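Local coordinates for protein FI20010p1 (Drosophila melanogaster, PDB 7CFB) that is Krimper, a tudor-domain protein that probably takes part in assembling the piRNA amplification complex and in gene silencing, at residues R17-P22 with D90-Y95; K78-Q83 with I108-T113; I98-D103 with T141-P146; G121-Y126 with I134-N139. All coordinates share one frame; numbering follows the deposited sequence.

All four interactions lie on or against the antiparallel sheet of the first tudor domain, which is of SH3-like type. Interactions 2 and 3 have centres about 7 Å apart and meet where strands 99-103 and 108-117 pair. There Ile109 packs on Phe143 and Leu102. Interaction 4 is the hairpin of strands 123-127 and 132-136, nested in the chain inside the loop closed by interaction 3. Interaction 1 closes before both open, its centre about 11 Å from theirs. The segments of interaction 2 alternate with those of 1 and of 3. Phe136 joins interactions 1, 3 and 4, and reaches the strand of interaction 2 through Ile112.

Interaction 1 (R17-P22 with D90-Y95); sequences RFLLPP and DQLPDY
Pro22 lies over one face of the Tyr95 ring. Pro22 CG stands 4.0 Å from the centroid of the Tyr95 ring and 20° off its normal, a CH-pi contact shifted toward the rim. The next atom of the proline, Pro22 CD, packs on Leu92 CB at 4.0 Å, with the two side chains side by side. Leu19 meets Leu92 differently. They cross at about a right angle, with Leu19 CB 3.9 Å from Leu92 CG, while Leu19 CD2 reaches over the backbone of Asp90.

Gln91 starts out pointing away from residues 17-22. Its CG is anti to the backbone N (chi1 163°), and a bend at chi2 turns the amide back across Leu20. Gln91 OE1 rests 3.6 Å from Leu20 CB. Gln91 NE2 donates to Pro21 O at 2.7 Å; it sits well above that carbonyl plane, but Pro21 O lies in the amide plane of Gln91. Gln91 NE2 also donates to Leu92 O at 3.0 Å, within its own segment. Two carbonyls thus fix the rotation of the amide. With an alanine here, Pro21 O and Leu92 O would probably both lose their side-chain donor, and one side of Leu20 would be uncovered.

The backbones form a single beta bridge, with Leu20 N bonded to Asp90 O at 3.0 Å and Leu92 N to Leu20 O at 2.9 Å. Tyr123 of strand 123-127 packs against Pro22, Leu92 and Tyr95 and joins them to the sheet. The loop before helix 30-36 is therefore held to the loop after strand 87-89 by backbone bonds, one neutral amide and apolar packing, with no salt bridge between the two segments.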
loop_
_atom_site.group_PDB
_atom_site.type_symbol
_atom_site.label_atom_id
_atom_site.label_comp_id
_atom_site.label_asym_id
_atom_site.label_seq_id
_atom_site.Cartn_x
_atom_site.Cartn_y
_atom_site.Cartn_z
ATOM N N ARG A 17 3.045 -8.162 24.611
ATOM C CA ARG A 17 4.294 -7.367 24.672
ATOM C C ARG A 17 4.467 -6.561 23.376
ATOM O O ARG A 17 4.116 -7.053 22.314
ATOM C CB ARG A 17 5.483 -8.300 24.879
ATOM C CG ARG A 17 6.616 -7.626 25.626
ATOM C CD ARG A 17 6.010 -6.932 26.827
ATOM N NE ARG A 17 5.345 -7.980 27.581
ATOM C CZ ARG A 17 5.974 -8.804 28.400
ATOM N NH1 ARG A 17 5.304 -9.742 29.041
ATOM N NH2 ARG A 17 7.271 -8.665 28.593
ATOM N N PHE A 18 5.001 -5.350 23.486
ATOM C CA PHE A 18 5.202 -4.483 22.303
ATOM C C PHE A 18 6.442 -4.887 21.525
ATOM O O PHE A 18 7.362 -5.446 22.090
ATOM C CB PHE A 18 5.218 -3.019 22.721
ATOM C CG PHE A 18 3.837 -2.478 22.945
ATOM C CD1 PHE A 18 3.076 -2.915 24.005
ATOM C CD2 PHE A 18 3.288 -1.568 22.074
ATOM C CE1 PHE A 18 1.793 -2.440 24.200
ATOM C CE2 PHE A 18 2.005 -1.099 22.263
ATOM C CZ PHE A 18 1.265 -1.521 23.335
ATOM N N LEU A 19 6.460 -4.571 20.236
ATOM C CA LEU A 19 7.643 -4.885 19.411
ATOM C C LEU A 19 8.792 -3.976 19.820
ATOM O O LEU A 19 8.552 -2.874 20.207
ATOM C CB LEU A 19 7.307 -4.633 17.950
ATOM C CG LEU A 19 6.306 -5.579 17.310
ATOM C CD1 LEU A 19 5.782 -4.948 16.040
ATOM C CD2 LEU A 19 6.949 -6.918 17.011
ATOM N N LEU A 20 10.018 -4.453 19.708
ATOM C CA LEU A 20 11.167 -3.582 20.022
ATOM C C LEU A 20 11.277 -2.473 18.969
ATOM O O LEU A 20 11.121 -2.739 17.800
ATOM C CB LEU A 20 12.431 -4.436 20.088
ATOM C CG LEU A 20 12.520 -5.324 21.322
ATOM C CD1 LEU A 20 13.340 -6.563 21.062
ATOM C CD2 LEU A 20 13.069 -4.554 22.495
ATOM N N PRO A 21 11.573 -1.227 19.372
ATOM C CA PRO A 21 11.716 -0.121 18.453
ATOM C C PRO A 21 12.879 -0.281 17.475
ATOM O O PRO A 21 13.821 -0.915 17.778
ATOM C CB PRO A 21 12.107 1.021 19.382
ATOM C CG PRO A 21 11.428 0.685 20.656
ATOM C CD PRO A 21 11.620 -0.801 20.753
ATOM N N PRO A 22 12.812 0.355 16.298
ATOM C CA PRO A 22 13.868 0.244 15.319
ATOM C C PRO A 22 15.227 0.695 15.866
ATOM O O PRO A 22 15.290 1.645 16.570
ATOM C CB PRO A 22 13.450 1.239 14.237
ATOM C CG PRO A 22 11.987 1.368 14.402
ATOM C CD PRO A 22 11.704 1.171 15.864
ATOM N N ASP A 90 9.965 -9.908 16.233
ATOM C CA ASP A 90 9.748 -9.252 17.539
ATOM C C ASP A 90 10.540 -7.947 17.567
ATOM O O ASP A 90 10.405 -7.222 18.495
ATOM C CB ASP A 90 10.012 -10.198 18.703
ATOM C CG ASP A 90 8.738 -10.899 19.134
ATOM O OD1 ASP A 90 7.922 -10.261 19.829
ATOM O OD2 ASP A 90 8.555 -12.066 18.740
ATOM N N GLN A 91 11.377 -7.715 16.552
ATOM C CA GLN A 91 12.189 -6.470 16.485
ATOM C C GLN A 91 11.763 -5.679 15.244
ATOM O O GLN A 91 11.989 -6.179 14.125
ATOM C CB GLN A 91 13.681 -6.808 16.439
ATOM C CG GLN A 91 14.553 -5.656 15.961
ATOM C CD GLN A 91 14.660 -4.557 16.991
ATOM O OE1 GLN A 91 15.344 -4.693 18.004
ATOM N NE2 GLN A 91 13.979 -3.452 16.737
ATOM N N LEU A 92 11.171 -4.495 15.436
ATOM C CA LEU A 92 10.721 -3.710 14.276
ATOM C C LEU A 92 11.940 -3.476 13.401
ATOM O O LEU A 92 12.937 -3.098 13.906
ATOM C CB LEU A 92 10.168 -2.372 14.767
ATOM C CG LEU A 92 8.669 -2.348 15.031
ATOM C CD1 LEU A 92 8.277 -1.170 15.879
ATOM C CD2 LEU A 92 7.914 -2.351 13.728
ATOM N N PRO A 93 11.857 -3.586 12.071
ATOM C CA PRO A 93 12.960 -3.221 11.208
ATOM C C PRO A 93 13.233 -1.711 11.202
ATOM O O PRO A 93 12.460 -0.918 11.609
ATOM C CB PRO A 93 12.499 -3.643 9.816
ATOM C CG PRO A 93 11.512 -4.719 10.097
ATOM C CD PRO A 93 10.800 -4.241 11.335
ATOM N N ASP A 94 14.347 -1.315 10.624
ATOM C CA ASP A 94 14.700 0.122 10.601
ATOM C C ASP A 94 13.698 0.958 9.815
ATOM O O ASP A 94 13.033 0.467 8.914
ATOM C CB ASP A 94 16.027 0.374 9.901
ATOM C CG ASP A 94 17.220 -0.202 10.622
ATOM O OD1 ASP A 94 17.078 -0.569 11.757
ATOM O OD2 ASP A 94 18.259 -0.267 10.011
ATOM N N TYR A 95 13.668 2.239 10.136
ATOM C CA TYR A 95 12.815 3.182 9.384
ATOM C C TYR A 95 13.210 3.110 7.911
ATOM O O TYR A 95 14.383 3.122 7.566
ATOM C CB TYR A 95 13.005 4.599 9.915
ATOM C CG TYR A 95 12.648 4.781 11.363
ATOM C CD1 TYR A 95 11.336 4.796 11.768
ATOM C CD2 TYR A 95 13.615 4.920 12.327
ATOM C CE1 TYR A 95 10.997 4.947 13.090
ATOM C CE2 TYR A 95 13.298 5.059 13.658
ATOM C CZ TYR A 95 11.980 5.072 14.038
ATOM O OH TYR A 95 11.637 5.225 15.329
#

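Interaction 2 (K78-Q83 with I108-T113); sequences KVLQRQ and IITRIT
Val79 and Ile109 cross at about a right angle, methyl against methyl. Val79 CG1 lies 3.6 Å from Ile109 CG2. Each of these methyls is anti to its own backbone N, Val79 CG1 with chi1 163°, and this turns the two branches to face each other. Leu80 and Ile108 pack in another way. They run side by side and point the same way, with Leu80 CD2 4.0 Å from Ile108 CB.

Arg82 meets a different branch of Ile109. The two side chains cross at about a right angle, and Arg82 NE lies 3.6 Å from Ile109 CD1. The approach to the guanidinium is oblique. The polar end of Arg82 is held elsewhere, since NH1 donates to Asn107 OD1. Ile109 thus touches Val79 with CG2 and Arg82 with CD1.

The backbones also touch. Ile109 N donates to Leu80 O at 3.2 Å, in the carbonyl plane and on a lone pair. In return, Leu80 CA makes a CA-H...O contact of 3.1 Å with Ile109 O. Leu80 O can accept here because the helix is ending. A Schellman motif closes it, with Arg82 as its C-prime residue, Gln83 N bonded to Lys78 O and Arg82 N to Val79 O.

The contact sets the C-terminal end of helix 74-80 on the start of strand 108-117. Helix 215-228 packs beside it, with Ile224 on Leu80 and Glu223 on Ile108. Ala100 and Leu102 of strand 99-103, the neighbour in the sheet, pack on Ile109.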
loop_
_atom_site.group_PDB
_atom_site.type_symbol
_atom_site.label_atom_id
_atom_site.label_comp_id
_atom_site.label_asym_id
_atom_site.label_seq_id
_atom_site.Cartn_x
_atom_site.Cartn_y
_atom_site.Cartn_z
ATOM N N LYS A 78 0.706 -13.580 -3.217
ATOM C CA LYS A 78 0.756 -14.836 -2.436
ATOM C C LYS A 78 0.882 -14.523 -0.946
ATOM O O LYS A 78 0.255 -15.195 -0.177
ATOM C CB LYS A 78 1.901 -15.722 -2.908
ATOM C CG LYS A 78 1.631 -16.558 -4.138
ATOM C CD LYS A 78 2.758 -17.534 -4.365
ATOM C CE LYS A 78 2.842 -18.105 -5.763
ATOM N NZ LYS A 78 1.512 -18.303 -6.376
ATOM N N VAL A 79 1.710 -13.561 -0.570
ATOM C CA VAL A 79 1.839 -13.166 0.861
ATOM C C VAL A 79 0.515 -12.576 1.344
ATOM O O VAL A 79 0.080 -12.909 2.409
ATOM C CB VAL A 79 2.967 -12.151 1.062
ATOM C CG1 VAL A 79 2.848 -11.429 2.393
ATOM C CG2 VAL A 79 4.319 -12.798 0.919
ATOM N N LEU A 80 -0.107 -11.757 0.516
ATOM C CA LEU A 80 -1.341 -11.064 0.921
ATOM C C LEU A 80 -2.453 -12.061 1.237
ATOM O O LEU A 80 -3.064 -11.912 2.237
ATOM C CB LEU A 80 -1.749 -10.074 -0.162
ATOM C CG LEU A 80 -2.744 -9.034 0.312
ATOM C CD1 LEU A 80 -2.445 -7.676 -0.275
ATOM C CD2 LEU A 80 -4.156 -9.462 -0.001
ATOM N N GLN A 81 -2.563 -13.124 0.462
ATOM C CA GLN A 81 -3.634 -14.140 0.626
ATOM C C GLN A 81 -3.206 -15.275 1.568
ATOM O O GLN A 81 -3.842 -16.305 1.554
ATOM C CB GLN A 81 -4.126 -14.576 -0.741
ATOM C CG GLN A 81 -4.861 -13.471 -1.459
ATOM C CD GLN A 81 -5.149 -13.853 -2.880
ATOM O OE1 GLN A 81 -6.268 -14.151 -3.233
ATOM N NE2 GLN A 81 -4.124 -13.854 -3.703
ATOM N N ARG A 82 -2.101 -15.091 2.280
ATOM C CA ARG A 82 -1.572 -16.033 3.287
ATOM C C ARG A 82 -1.252 -17.380 2.647
ATOM O O ARG A 82 -1.481 -18.365 3.279
ATOM C CB ARG A 82 -2.529 -16.129 4.478
ATOM C CG ARG A 82 -2.648 -14.841 5.269
ATOM C CD ARG A 82 -2.960 -15.013 6.731
ATOM N NE ARG A 82 -1.799 -15.413 7.478
ATOM C CZ ARG A 82 -1.805 -15.729 8.755
ATOM N NH1 ARG A 82 -2.924 -15.678 9.440
ATOM N NH2 ARG A 82 -0.685 -16.067 9.350
ATOM N N GLN A 83 -0.744 -17.368 1.421
ATOM C CA GLN A 83 -0.361 -18.587 0.686
ATOM C C GLN A 83 1.119 -18.892 0.922
ATOM O O GLN A 83 1.564 -19.872 0.393
ATOM C CB GLN A 83 -0.717 -18.452 -0.793
ATOM C CG GLN A 83 -2.206 -18.336 -1.052
ATOM C CD GLN A 83 -2.531 -17.992 -2.481
ATOM O OE1 GLN A 83 -1.667 -17.737 -3.293
ATOM N NE2 GLN A 83 -3.804 -17.949 -2.798
ATOM N N ILE A 108 -5.410 -10.803 6.074
ATOM C CA ILE A 108 -4.506 -10.521 4.923
ATOM C C ILE A 108 -3.186 -9.987 5.461
ATOM O O ILE A 108 -3.158 -9.522 6.561
ATOM C CB ILE A 108 -5.115 -9.584 3.874
ATOM C CG1 ILE A 108 -5.135 -8.131 4.330
ATOM C CG2 ILE A 108 -6.465 -10.063 3.405
ATOM C CD1 ILE A 108 -5.141 -7.170 3.194
ATOM N N ILE A 109 -2.115 -10.161 4.710
ATOM C CA ILE A 109 -0.787 -9.663 5.141
ATOM C C ILE A 109 -0.275 -8.706 4.067
ATOM O O ILE A 109 -0.107 -9.122 2.935
ATOM C CB ILE A 109 0.159 -10.832 5.409
ATOM C CG1 ILE A 109 -0.320 -11.679 6.587
ATOM C CG2 ILE A 109 1.569 -10.345 5.591
ATOM C CD1 ILE A 109 0.574 -12.835 6.882
ATOM N N THR A 110 0.032 -7.482 4.464
ATOM C CA THR A 110 0.438 -6.451 3.485
ATOM C C THR A 110 1.820 -5.882 3.802
ATOM O O THR A 110 2.186 -5.887 4.944
ATOM C CB THR A 110 -0.625 -5.361 3.444
ATOM O OG1 THR A 110 -0.502 -4.604 2.249
ATOM C CG2 THR A 110 -0.585 -4.465 4.653
ATOM N N ARG A 111 2.502 -5.379 2.777
ATOM C CA ARG A 111 3.857 -4.785 2.893
ATOM C C ARG A 111 3.740 -3.425 3.567
ATOM O O ARG A 111 2.818 -2.725 3.285
ATOM C CB ARG A 111 4.602 -4.772 1.557
ATOM C CG ARG A 111 4.733 -6.132 0.904
ATOM C CD ARG A 111 5.830 -6.170 -0.122
ATOM N NE ARG A 111 5.501 -5.296 -1.218
ATOM C CZ ARG A 111 6.353 -4.818 -2.083
ATOM N NH1 ARG A 111 7.624 -5.119 -2.011
ATOM N NH2 ARG A 111 5.929 -4.016 -3.015
ATOM N N ILE A 112 4.683 -3.123 4.425
ATOM C CA ILE A 112 4.646 -1.904 5.257
ATOM C C ILE A 112 6.065 -1.408 5.492
ATOM O O ILE A 112 6.972 -2.197 5.442
ATOM C CB ILE A 112 3.962 -2.266 6.590
ATOM C CG1 ILE A 112 3.642 -1.058 7.473
ATOM C CG2 ILE A 112 4.713 -3.356 7.324
ATOM C CD1 ILE A 112 3.052 -1.377 8.798
ATOM N N THR A 113 6.194 -0.122 5.734
ATOM C CA THR A 113 7.461 0.475 6.164
ATOM C C THR A 113 7.154 1.474 7.287
ATOM O O THR A 113 6.124 2.091 7.227
ATOM C CB THR A 113 8.208 1.090 4.987
ATOM O OG1 THR A 113 9.430 1.490 5.575
ATOM C CG2 THR A 113 7.490 2.266 4.372
#

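Interaction 3 (I98-D103 with T141-P146)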
loop_
_atom_site.group_PDB
_atom_site.type_symbol
_atom_site.label_atom_id
_atom_site.label_comp_id
_atom_site.label_asym_id
_atom_site.label_seq_id
_atom_site.Cartn_x
_atom_site.Cartn_y
_atom_site.Cartn_z
ATOM N N ILE A 98 11.501 -2.444 4.438
ATOM C CA ILE A 98 10.199 -3.069 4.103
ATOM C C ILE A 98 9.991 -4.407 4.825
ATOM O O ILE A 98 10.903 -5.186 4.889
ATOM C CB ILE A 98 10.067 -3.169 2.584
ATOM C CG1 ILE A 98 10.155 -1.785 1.948
ATOM C CG2 ILE A 98 8.803 -3.885 2.191
ATOM C CD1 ILE A 98 10.499 -1.849 0.517
ATOM N N PHE A 99 8.792 -4.610 5.352
ATOM C CA PHE A 99 8.380 -5.834 6.071
ATOM C C PHE A 99 6.891 -6.075 5.851
ATOM O O PHE A 99 6.310 -5.441 4.995
ATOM C CB PHE A 99 8.851 -5.826 7.519
ATOM C CG PHE A 99 8.259 -4.765 8.401
ATOM C CD1 PHE A 99 8.747 -3.474 8.393
ATOM C CD2 PHE A 99 7.230 -5.072 9.262
ATOM C CE1 PHE A 99 8.215 -2.521 9.225
ATOM C CE2 PHE A 99 6.692 -4.108 10.091
ATOM C CZ PHE A 99 7.191 -2.838 10.069
ATOM N N ALA A 100 6.318 -7.013 6.586
ATOM C CA ALA A 100 4.893 -7.335 6.418
ATOM C C ALA A 100 4.143 -7.204 7.741
ATOM O O ALA A 100 4.731 -7.386 8.779
ATOM C CB ALA A 100 4.759 -8.702 5.822
ATOM N N VAL A 101 2.883 -6.826 7.643
ATOM C CA VAL A 101 2.001 -6.684 8.816
ATOM C C VAL A 101 0.734 -7.493 8.561
ATOM O O VAL A 101 0.267 -7.538 7.468
ATOM C CB VAL A 101 1.732 -5.217 9.178
ATOM C CG1 VAL A 101 1.088 -4.442 8.054
ATOM C CG2 VAL A 101 0.955 -5.077 10.464
ATOM N N LEU A 102 0.236 -8.118 9.604
ATOM C CA LEU A 102 -0.974 -8.942 9.483
ATOM C C LEU A 102 -2.199 -8.146 9.898
ATOM O O LEU A 102 -2.164 -7.527 10.913
ATOM C CB LEU A 102 -0.817 -10.184 10.365
ATOM C CG LEU A 102 -2.111 -10.953 10.601
ATOM C CD1 LEU A 102 -2.527 -11.719 9.373
ATOM C CD2 LEU A 102 -1.986 -11.870 11.790
ATOM N N ASP A 103 -3.187 -8.110 9.033
ATOM C CA ASP A 103 -4.518 -7.599 9.407
ATOM C C ASP A 103 -5.206 -8.872 9.912
ATOM O O ASP A 103 -5.582 -9.661 9.093
ATOM C CB ASP A 103 -5.234 -6.964 8.220
ATOM C CG ASP A 103 -6.672 -6.624 8.528
ATOM O OD1 ASP A 103 -7.127 -7.007 9.576
ATOM O OD2 ASP A 103 -7.297 -5.975 7.728
ATOM N N THR A 141 1.107 -7.774 14.824
ATOM C CA THR A 141 1.814 -9.017 14.459
ATOM C C THR A 141 2.524 -8.736 13.137
ATOM O O THR A 141 1.840 -8.499 12.168
ATOM C CB THR A 141 0.802 -10.136 14.234
ATOM O OG1 THR A 141 0.258 -10.428 15.509
ATOM C CG2 THR A 141 1.421 -11.374 13.645
ATOM N N ILE A 142 3.845 -8.814 13.128
ATOM C CA ILE A 142 4.645 -8.444 11.934
ATOM C C ILE A 142 5.580 -9.578 11.528
ATOM O O ILE A 142 5.958 -10.364 12.369
ATOM C CB ILE A 142 5.409 -7.139 12.198
ATOM C CG1 ILE A 142 6.437 -7.297 13.311
ATOM C CG2 ILE A 142 4.453 -6.012 12.486
ATOM C CD1 ILE A 142 7.552 -6.340 13.221
ATOM N N PHE A 143 5.947 -9.599 10.258
ATOM C CA PHE A 143 6.818 -10.645 9.689
ATOM C C PHE A 143 7.874 -10.065 8.762
ATOM O O PHE A 143 7.719 -8.974 8.265
ATOM C CB PHE A 143 6.005 -11.569 8.801
ATOM C CG PHE A 143 4.735 -12.075 9.416
ATOM C CD1 PHE A 143 4.754 -13.143 10.282
ATOM C CD2 PHE A 143 3.530 -11.472 9.133
ATOM C CE1 PHE A 143 3.580 -13.608 10.835
ATOM C CE2 PHE A 143 2.358 -11.932 9.691
ATOM C CZ PHE A 143 2.389 -13.014 10.526
ATOM N N LYS A 144 8.936 -10.842 8.605
ATOM C CA LYS A 144 10.060 -10.599 7.688
ATOM C C LYS A 144 9.676 -11.138 6.313
ATOM O O LYS A 144 9.062 -12.160 6.226
ATOM C CB LYS A 144 11.304 -11.322 8.185
ATOM C CG LYS A 144 12.562 -11.018 7.395
ATOM C CD LYS A 144 13.456 -12.208 7.259
ATOM C CE LYS A 144 14.723 -12.057 8.054
ATOM N NZ LYS A 144 15.716 -11.261 7.300
ATOM N N LEU A 145 9.956 -10.385 5.278
ATOM C CA LEU A 145 9.638 -10.891 3.942
ATOM C C LEU A 145 10.884 -11.562 3.391
ATOM O O LEU A 145 11.946 -11.157 3.730
ATOM C CB LEU A 145 9.294 -9.723 3.032
ATOM C CG LEU A 145 7.963 -9.043 3.278
ATOM C CD1 LEU A 145 7.984 -7.690 2.622
ATOM C CD2 LEU A 145 6.839 -9.876 2.736
ATOM N N PRO A 146 10.761 -12.575 2.528
ATOM C CA PRO A 146 11.905 -13.112 1.838
ATOM C C PRO A 146 12.418 -11.979 0.933
ATOM O O PRO A 146 11.656 -11.289 0.329
ATOM C CB PRO A 146 11.368 -14.309 1.060
ATOM C CG PRO A 146 9.902 -14.088 1.017
ATOM C CD PRO A 146 9.559 -13.320 2.266
HETATM O O HOH W 1 11.367 -7.918 5.815
HETATM O O HOH W 2 -1.515 -7.182 13.300
#
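Ala100 O takes two donors from the facing strand. Phe143 N bonds it at 2.9 Å from above the carbonyl plane, and Ile142 CA adds a CA-H...O contact at 3.3 Å. This is antiparallel pairing in the sheet of the SH3-like tudor domain, between strands 99-103 and 142-144. Ala100 and Phe143 form a hydrogen-bonded pair; Val101 and Ile142 form the non-hydrogen-bonded pair next to it. Ala100 N returns a bond to Phe143 O. Farther along, Leu102 N donates to Thr141 O at 3.0 Å, nearly along the C=O axis.

The side chains part to the two faces of the sheet. On the face of Ala100 and Phe143, Leu102 CB touches the Phe143 ring at its edge, 3.7 Å from CE2. Leu145 CD2 packs on Ala100 CB at 3.9 Å, while its other methyl, CD1, meets Ile98 CG2 and the backbone of Phe99. Cutting Leu145 back to an alanine is likely to open a gap beside Ala100 and Ile98. Ile109 of strand 108-117 packs on this face too. On the other face, Ile142 CG2 lies in the plane of the Phe99 ring, 3.8 Å from CE2 at its edge. Phe136 covers Val101 and Ile142 there.

Beyond the paired residues a water bridges the two segments: it donates to Ile98 O and accepts from Leu145 N, each at 2.9 Å.

Interaction 4 (G121-Y126 with I134-N139); sequences GGYDAY and IHFDGN
Tyr123 and Phe136 pack closely on the face that carries Tyr123, Ala125, Ile134 and Phe136. Tyr123 CD1 comes to the edge of the Phe136 ring, 3.9 Å from Phe136 CD1. Phe136 CB lies 3.9 Å from Ala125 CB, and Ile134 CD1 lies 4.0 Å from Ala125 CB. Ile112 and Ile114 of strand 108-117 close over Phe136.

Four backbone bonds tie this part together. It is the beta hairpin of strands 123-127 and 132-136, the latter at the edge of the tudor sheet. Phe136 N donates to Tyr123 O almost straight, at 2.8 Å and 177°. The return bond from Tyr123 N to Phe136 O is bent to 133°.

The other face is looser, with His135 exposed and a water between it and Asp124. These two form the non-hydrogen-bonded pair, yet their side chains do not bond directly. With CG anti to the backbone N (chi1 -178°), His135 turns its imidazole toward residues 121-123. The water lies 3.0 Å from His135 ND1 in the ring plane and makes a weak bond to Asp124 OD1. Asp124 OD2 turns to Arg30 in a salt bridge. Next to ND1 on the ring edge, His135 CE1 lies 3.1 Å from Gly121 O. Gly122 passes close to strand 132-136: a CB there would clash with His135 NE2 and Phe136 O.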
loop_
_atom_site.group_PDB
_atom_site.type_symbol
_atom_site.label_atom_id
_atom_site.label_comp_id
_atom_site.label_asym_id
_atom_site.label_seq_id
_atom_site.Cartn_x
_atom_site.Cartn_y
_atom_site.Cartn_z
ATOM N N GLY A 121 3.461 8.063 21.236
ATOM C CA GLY A 121 3.601 6.624 21.257
ATOM C C GLY A 121 3.241 6.018 19.911
ATOM O O GLY A 121 2.386 6.528 19.175
ATOM N N GLY A 122 3.902 4.915 19.584
ATOM C CA GLY A 122 3.678 4.288 18.301
ATOM C C GLY A 122 4.505 4.931 17.201
ATOM O O GLY A 122 5.503 5.620 17.443
ATOM N N TYR A 123 4.070 4.698 15.964
ATOM C CA TYR A 123 4.837 5.092 14.792
ATOM C C TYR A 123 3.891 5.492 13.670
ATOM O O TYR A 123 2.712 5.133 13.664
ATOM C CB TYR A 123 5.755 3.959 14.312
ATOM C CG TYR A 123 6.568 3.316 15.410
ATOM C CD1 TYR A 123 6.050 2.268 16.163
ATOM C CD2 TYR A 123 7.851 3.759 15.698
ATOM C CE1 TYR A 123 6.786 1.684 17.174
ATOM C CE2 TYR A 123 8.598 3.179 16.706
ATOM C CZ TYR A 123 8.060 2.141 17.440
ATOM O OH TYR A 123 8.799 1.560 18.444
ATOM N N ASP A 124 4.431 6.245 12.717
ATOM C CA ASP A 124 3.767 6.503 11.448
ATOM C C ASP A 124 4.271 5.486 10.435
ATOM O O ASP A 124 5.486 5.303 10.287
ATOM C CB ASP A 124 4.043 7.929 10.967
ATOM C CG ASP A 124 3.106 8.361 9.857
ATOM O OD1 ASP A 124 1.959 7.867 9.816
ATOM O OD2 ASP A 124 3.516 9.201 9.028
ATOM N N ALA A 125 3.343 4.826 9.772
ATOM C CA ALA A 125 3.700 3.740 8.847
ATOM C C ALA A 125 3.012 3.922 7.503
ATOM O O ALA A 125 1.975 4.522 7.453
ATOM C CB ALA A 125 3.327 2.429 9.470
ATOM N N TYR A 126 3.612 3.371 6.467
ATOM C CA TYR A 126 3.062 3.464 5.103
ATOM C C TYR A 126 2.828 2.072 4.513
ATOM O O TYR A 126 3.699 1.278 4.487
ATOM C CB TYR A 126 4.003 4.302 4.247
ATOM C CG TYR A 126 3.575 4.516 2.824
ATOM C CD1 TYR A 126 2.323 4.999 2.532
ATOM C CD2 TYR A 126 4.416 4.234 1.775
ATOM C CE1 TYR A 126 1.915 5.223 1.240
ATOM C CE2 TYR A 126 4.015 4.425 0.471
ATOM C CZ TYR A 126 2.762 4.928 0.200
ATOM O OH TYR A 126 2.335 5.141 -1.058
ATOM N N ILE A 134 -0.884 4.907 7.924
ATOM C CA ILE A 134 -1.640 4.456 9.116
ATOM C C ILE A 134 -0.765 4.593 10.354
ATOM O O ILE A 134 0.429 4.630 10.222
ATOM C CB ILE A 134 -2.094 3.005 8.942
ATOM C CG1 ILE A 134 -0.910 2.085 8.681
ATOM C CG2 ILE A 134 -3.142 2.885 7.858
ATOM C CD1 ILE A 134 -0.539 1.292 9.871
ATOM N N HIS A 135 -1.394 4.694 11.505
ATOM C CA HIS A 135 -0.653 4.739 12.776
ATOM C C HIS A 135 -0.340 3.301 13.191
ATOM O O HIS A 135 -1.202 2.468 13.089
ATOM C CB HIS A 135 -1.441 5.499 13.830
ATOM C CG HIS A 135 -0.683 5.597 15.095
ATOM N ND1 HIS A 135 0.407 6.384 15.222
ATOM C CD2 HIS A 135 -0.830 4.977 16.267
ATOM C CE1 HIS A 135 0.886 6.262 16.421
ATOM N NE2 HIS A 135 0.151 5.420 17.066
ATOM N N PHE A 136 0.878 3.047 13.619
ATOM C CA PHE A 136 1.289 1.691 14.021
ATOM C C PHE A 136 1.603 1.731 15.512
ATOM O O PHE A 136 2.606 2.309 15.899
ATOM C CB PHE A 136 2.468 1.281 13.145
ATOM C CG PHE A 136 3.003 -0.112 13.308
ATOM C CD1 PHE A 136 4.000 -0.384 14.216
ATOM C CD2 PHE A 136 2.574 -1.132 12.491
ATOM C CE1 PHE A 136 4.521 -1.658 14.330
ATOM C CE2 PHE A 136 3.090 -2.405 12.613
ATOM C CZ PHE A 136 4.063 -2.665 13.532
ATOM N N ASP A 137 0.771 1.061 16.291
ATOM C CA ASP A 137 0.866 1.025 17.767
ATOM C C ASP A 137 2.145 0.356 18.244
ATOM O O ASP A 137 2.653 0.781 19.222
ATOM C CB ASP A 137 -0.313 0.300 18.377
ATOM C CG ASP A 137 -1.531 1.169 18.392
ATOM O OD1 ASP A 137 -1.358 2.356 18.416
ATOM O OD2 ASP A 137 -2.599 0.643 18.367
ATOM N N GLY A 138 2.606 -0.668 17.549
ATOM C CA GLY A 138 3.780 -1.449 17.961
ATOM C C GLY A 138 3.377 -2.763 18.599
ATOM O O GLY A 138 4.231 -3.471 19.045
ATOM N N ASN A 139 2.090 -3.045 18.665
ATOM C CA ASN A 139 1.572 -4.316 19.217
ATOM C C ASN A 139 1.144 -5.221 18.062
ATOM O O ASN A 139 0.665 -6.285 18.316
ATOM C CB ASN A 139 0.353 -4.048 20.100
ATOM C CG ASN A 139 -0.757 -3.415 19.306
ATOM O OD1 ASN A 139 -0.540 -2.976 18.202
ATOM N ND2 ASN A 139 -1.954 -3.367 19.838
HETATM O O HOH W 3 0.693 8.304 12.884
#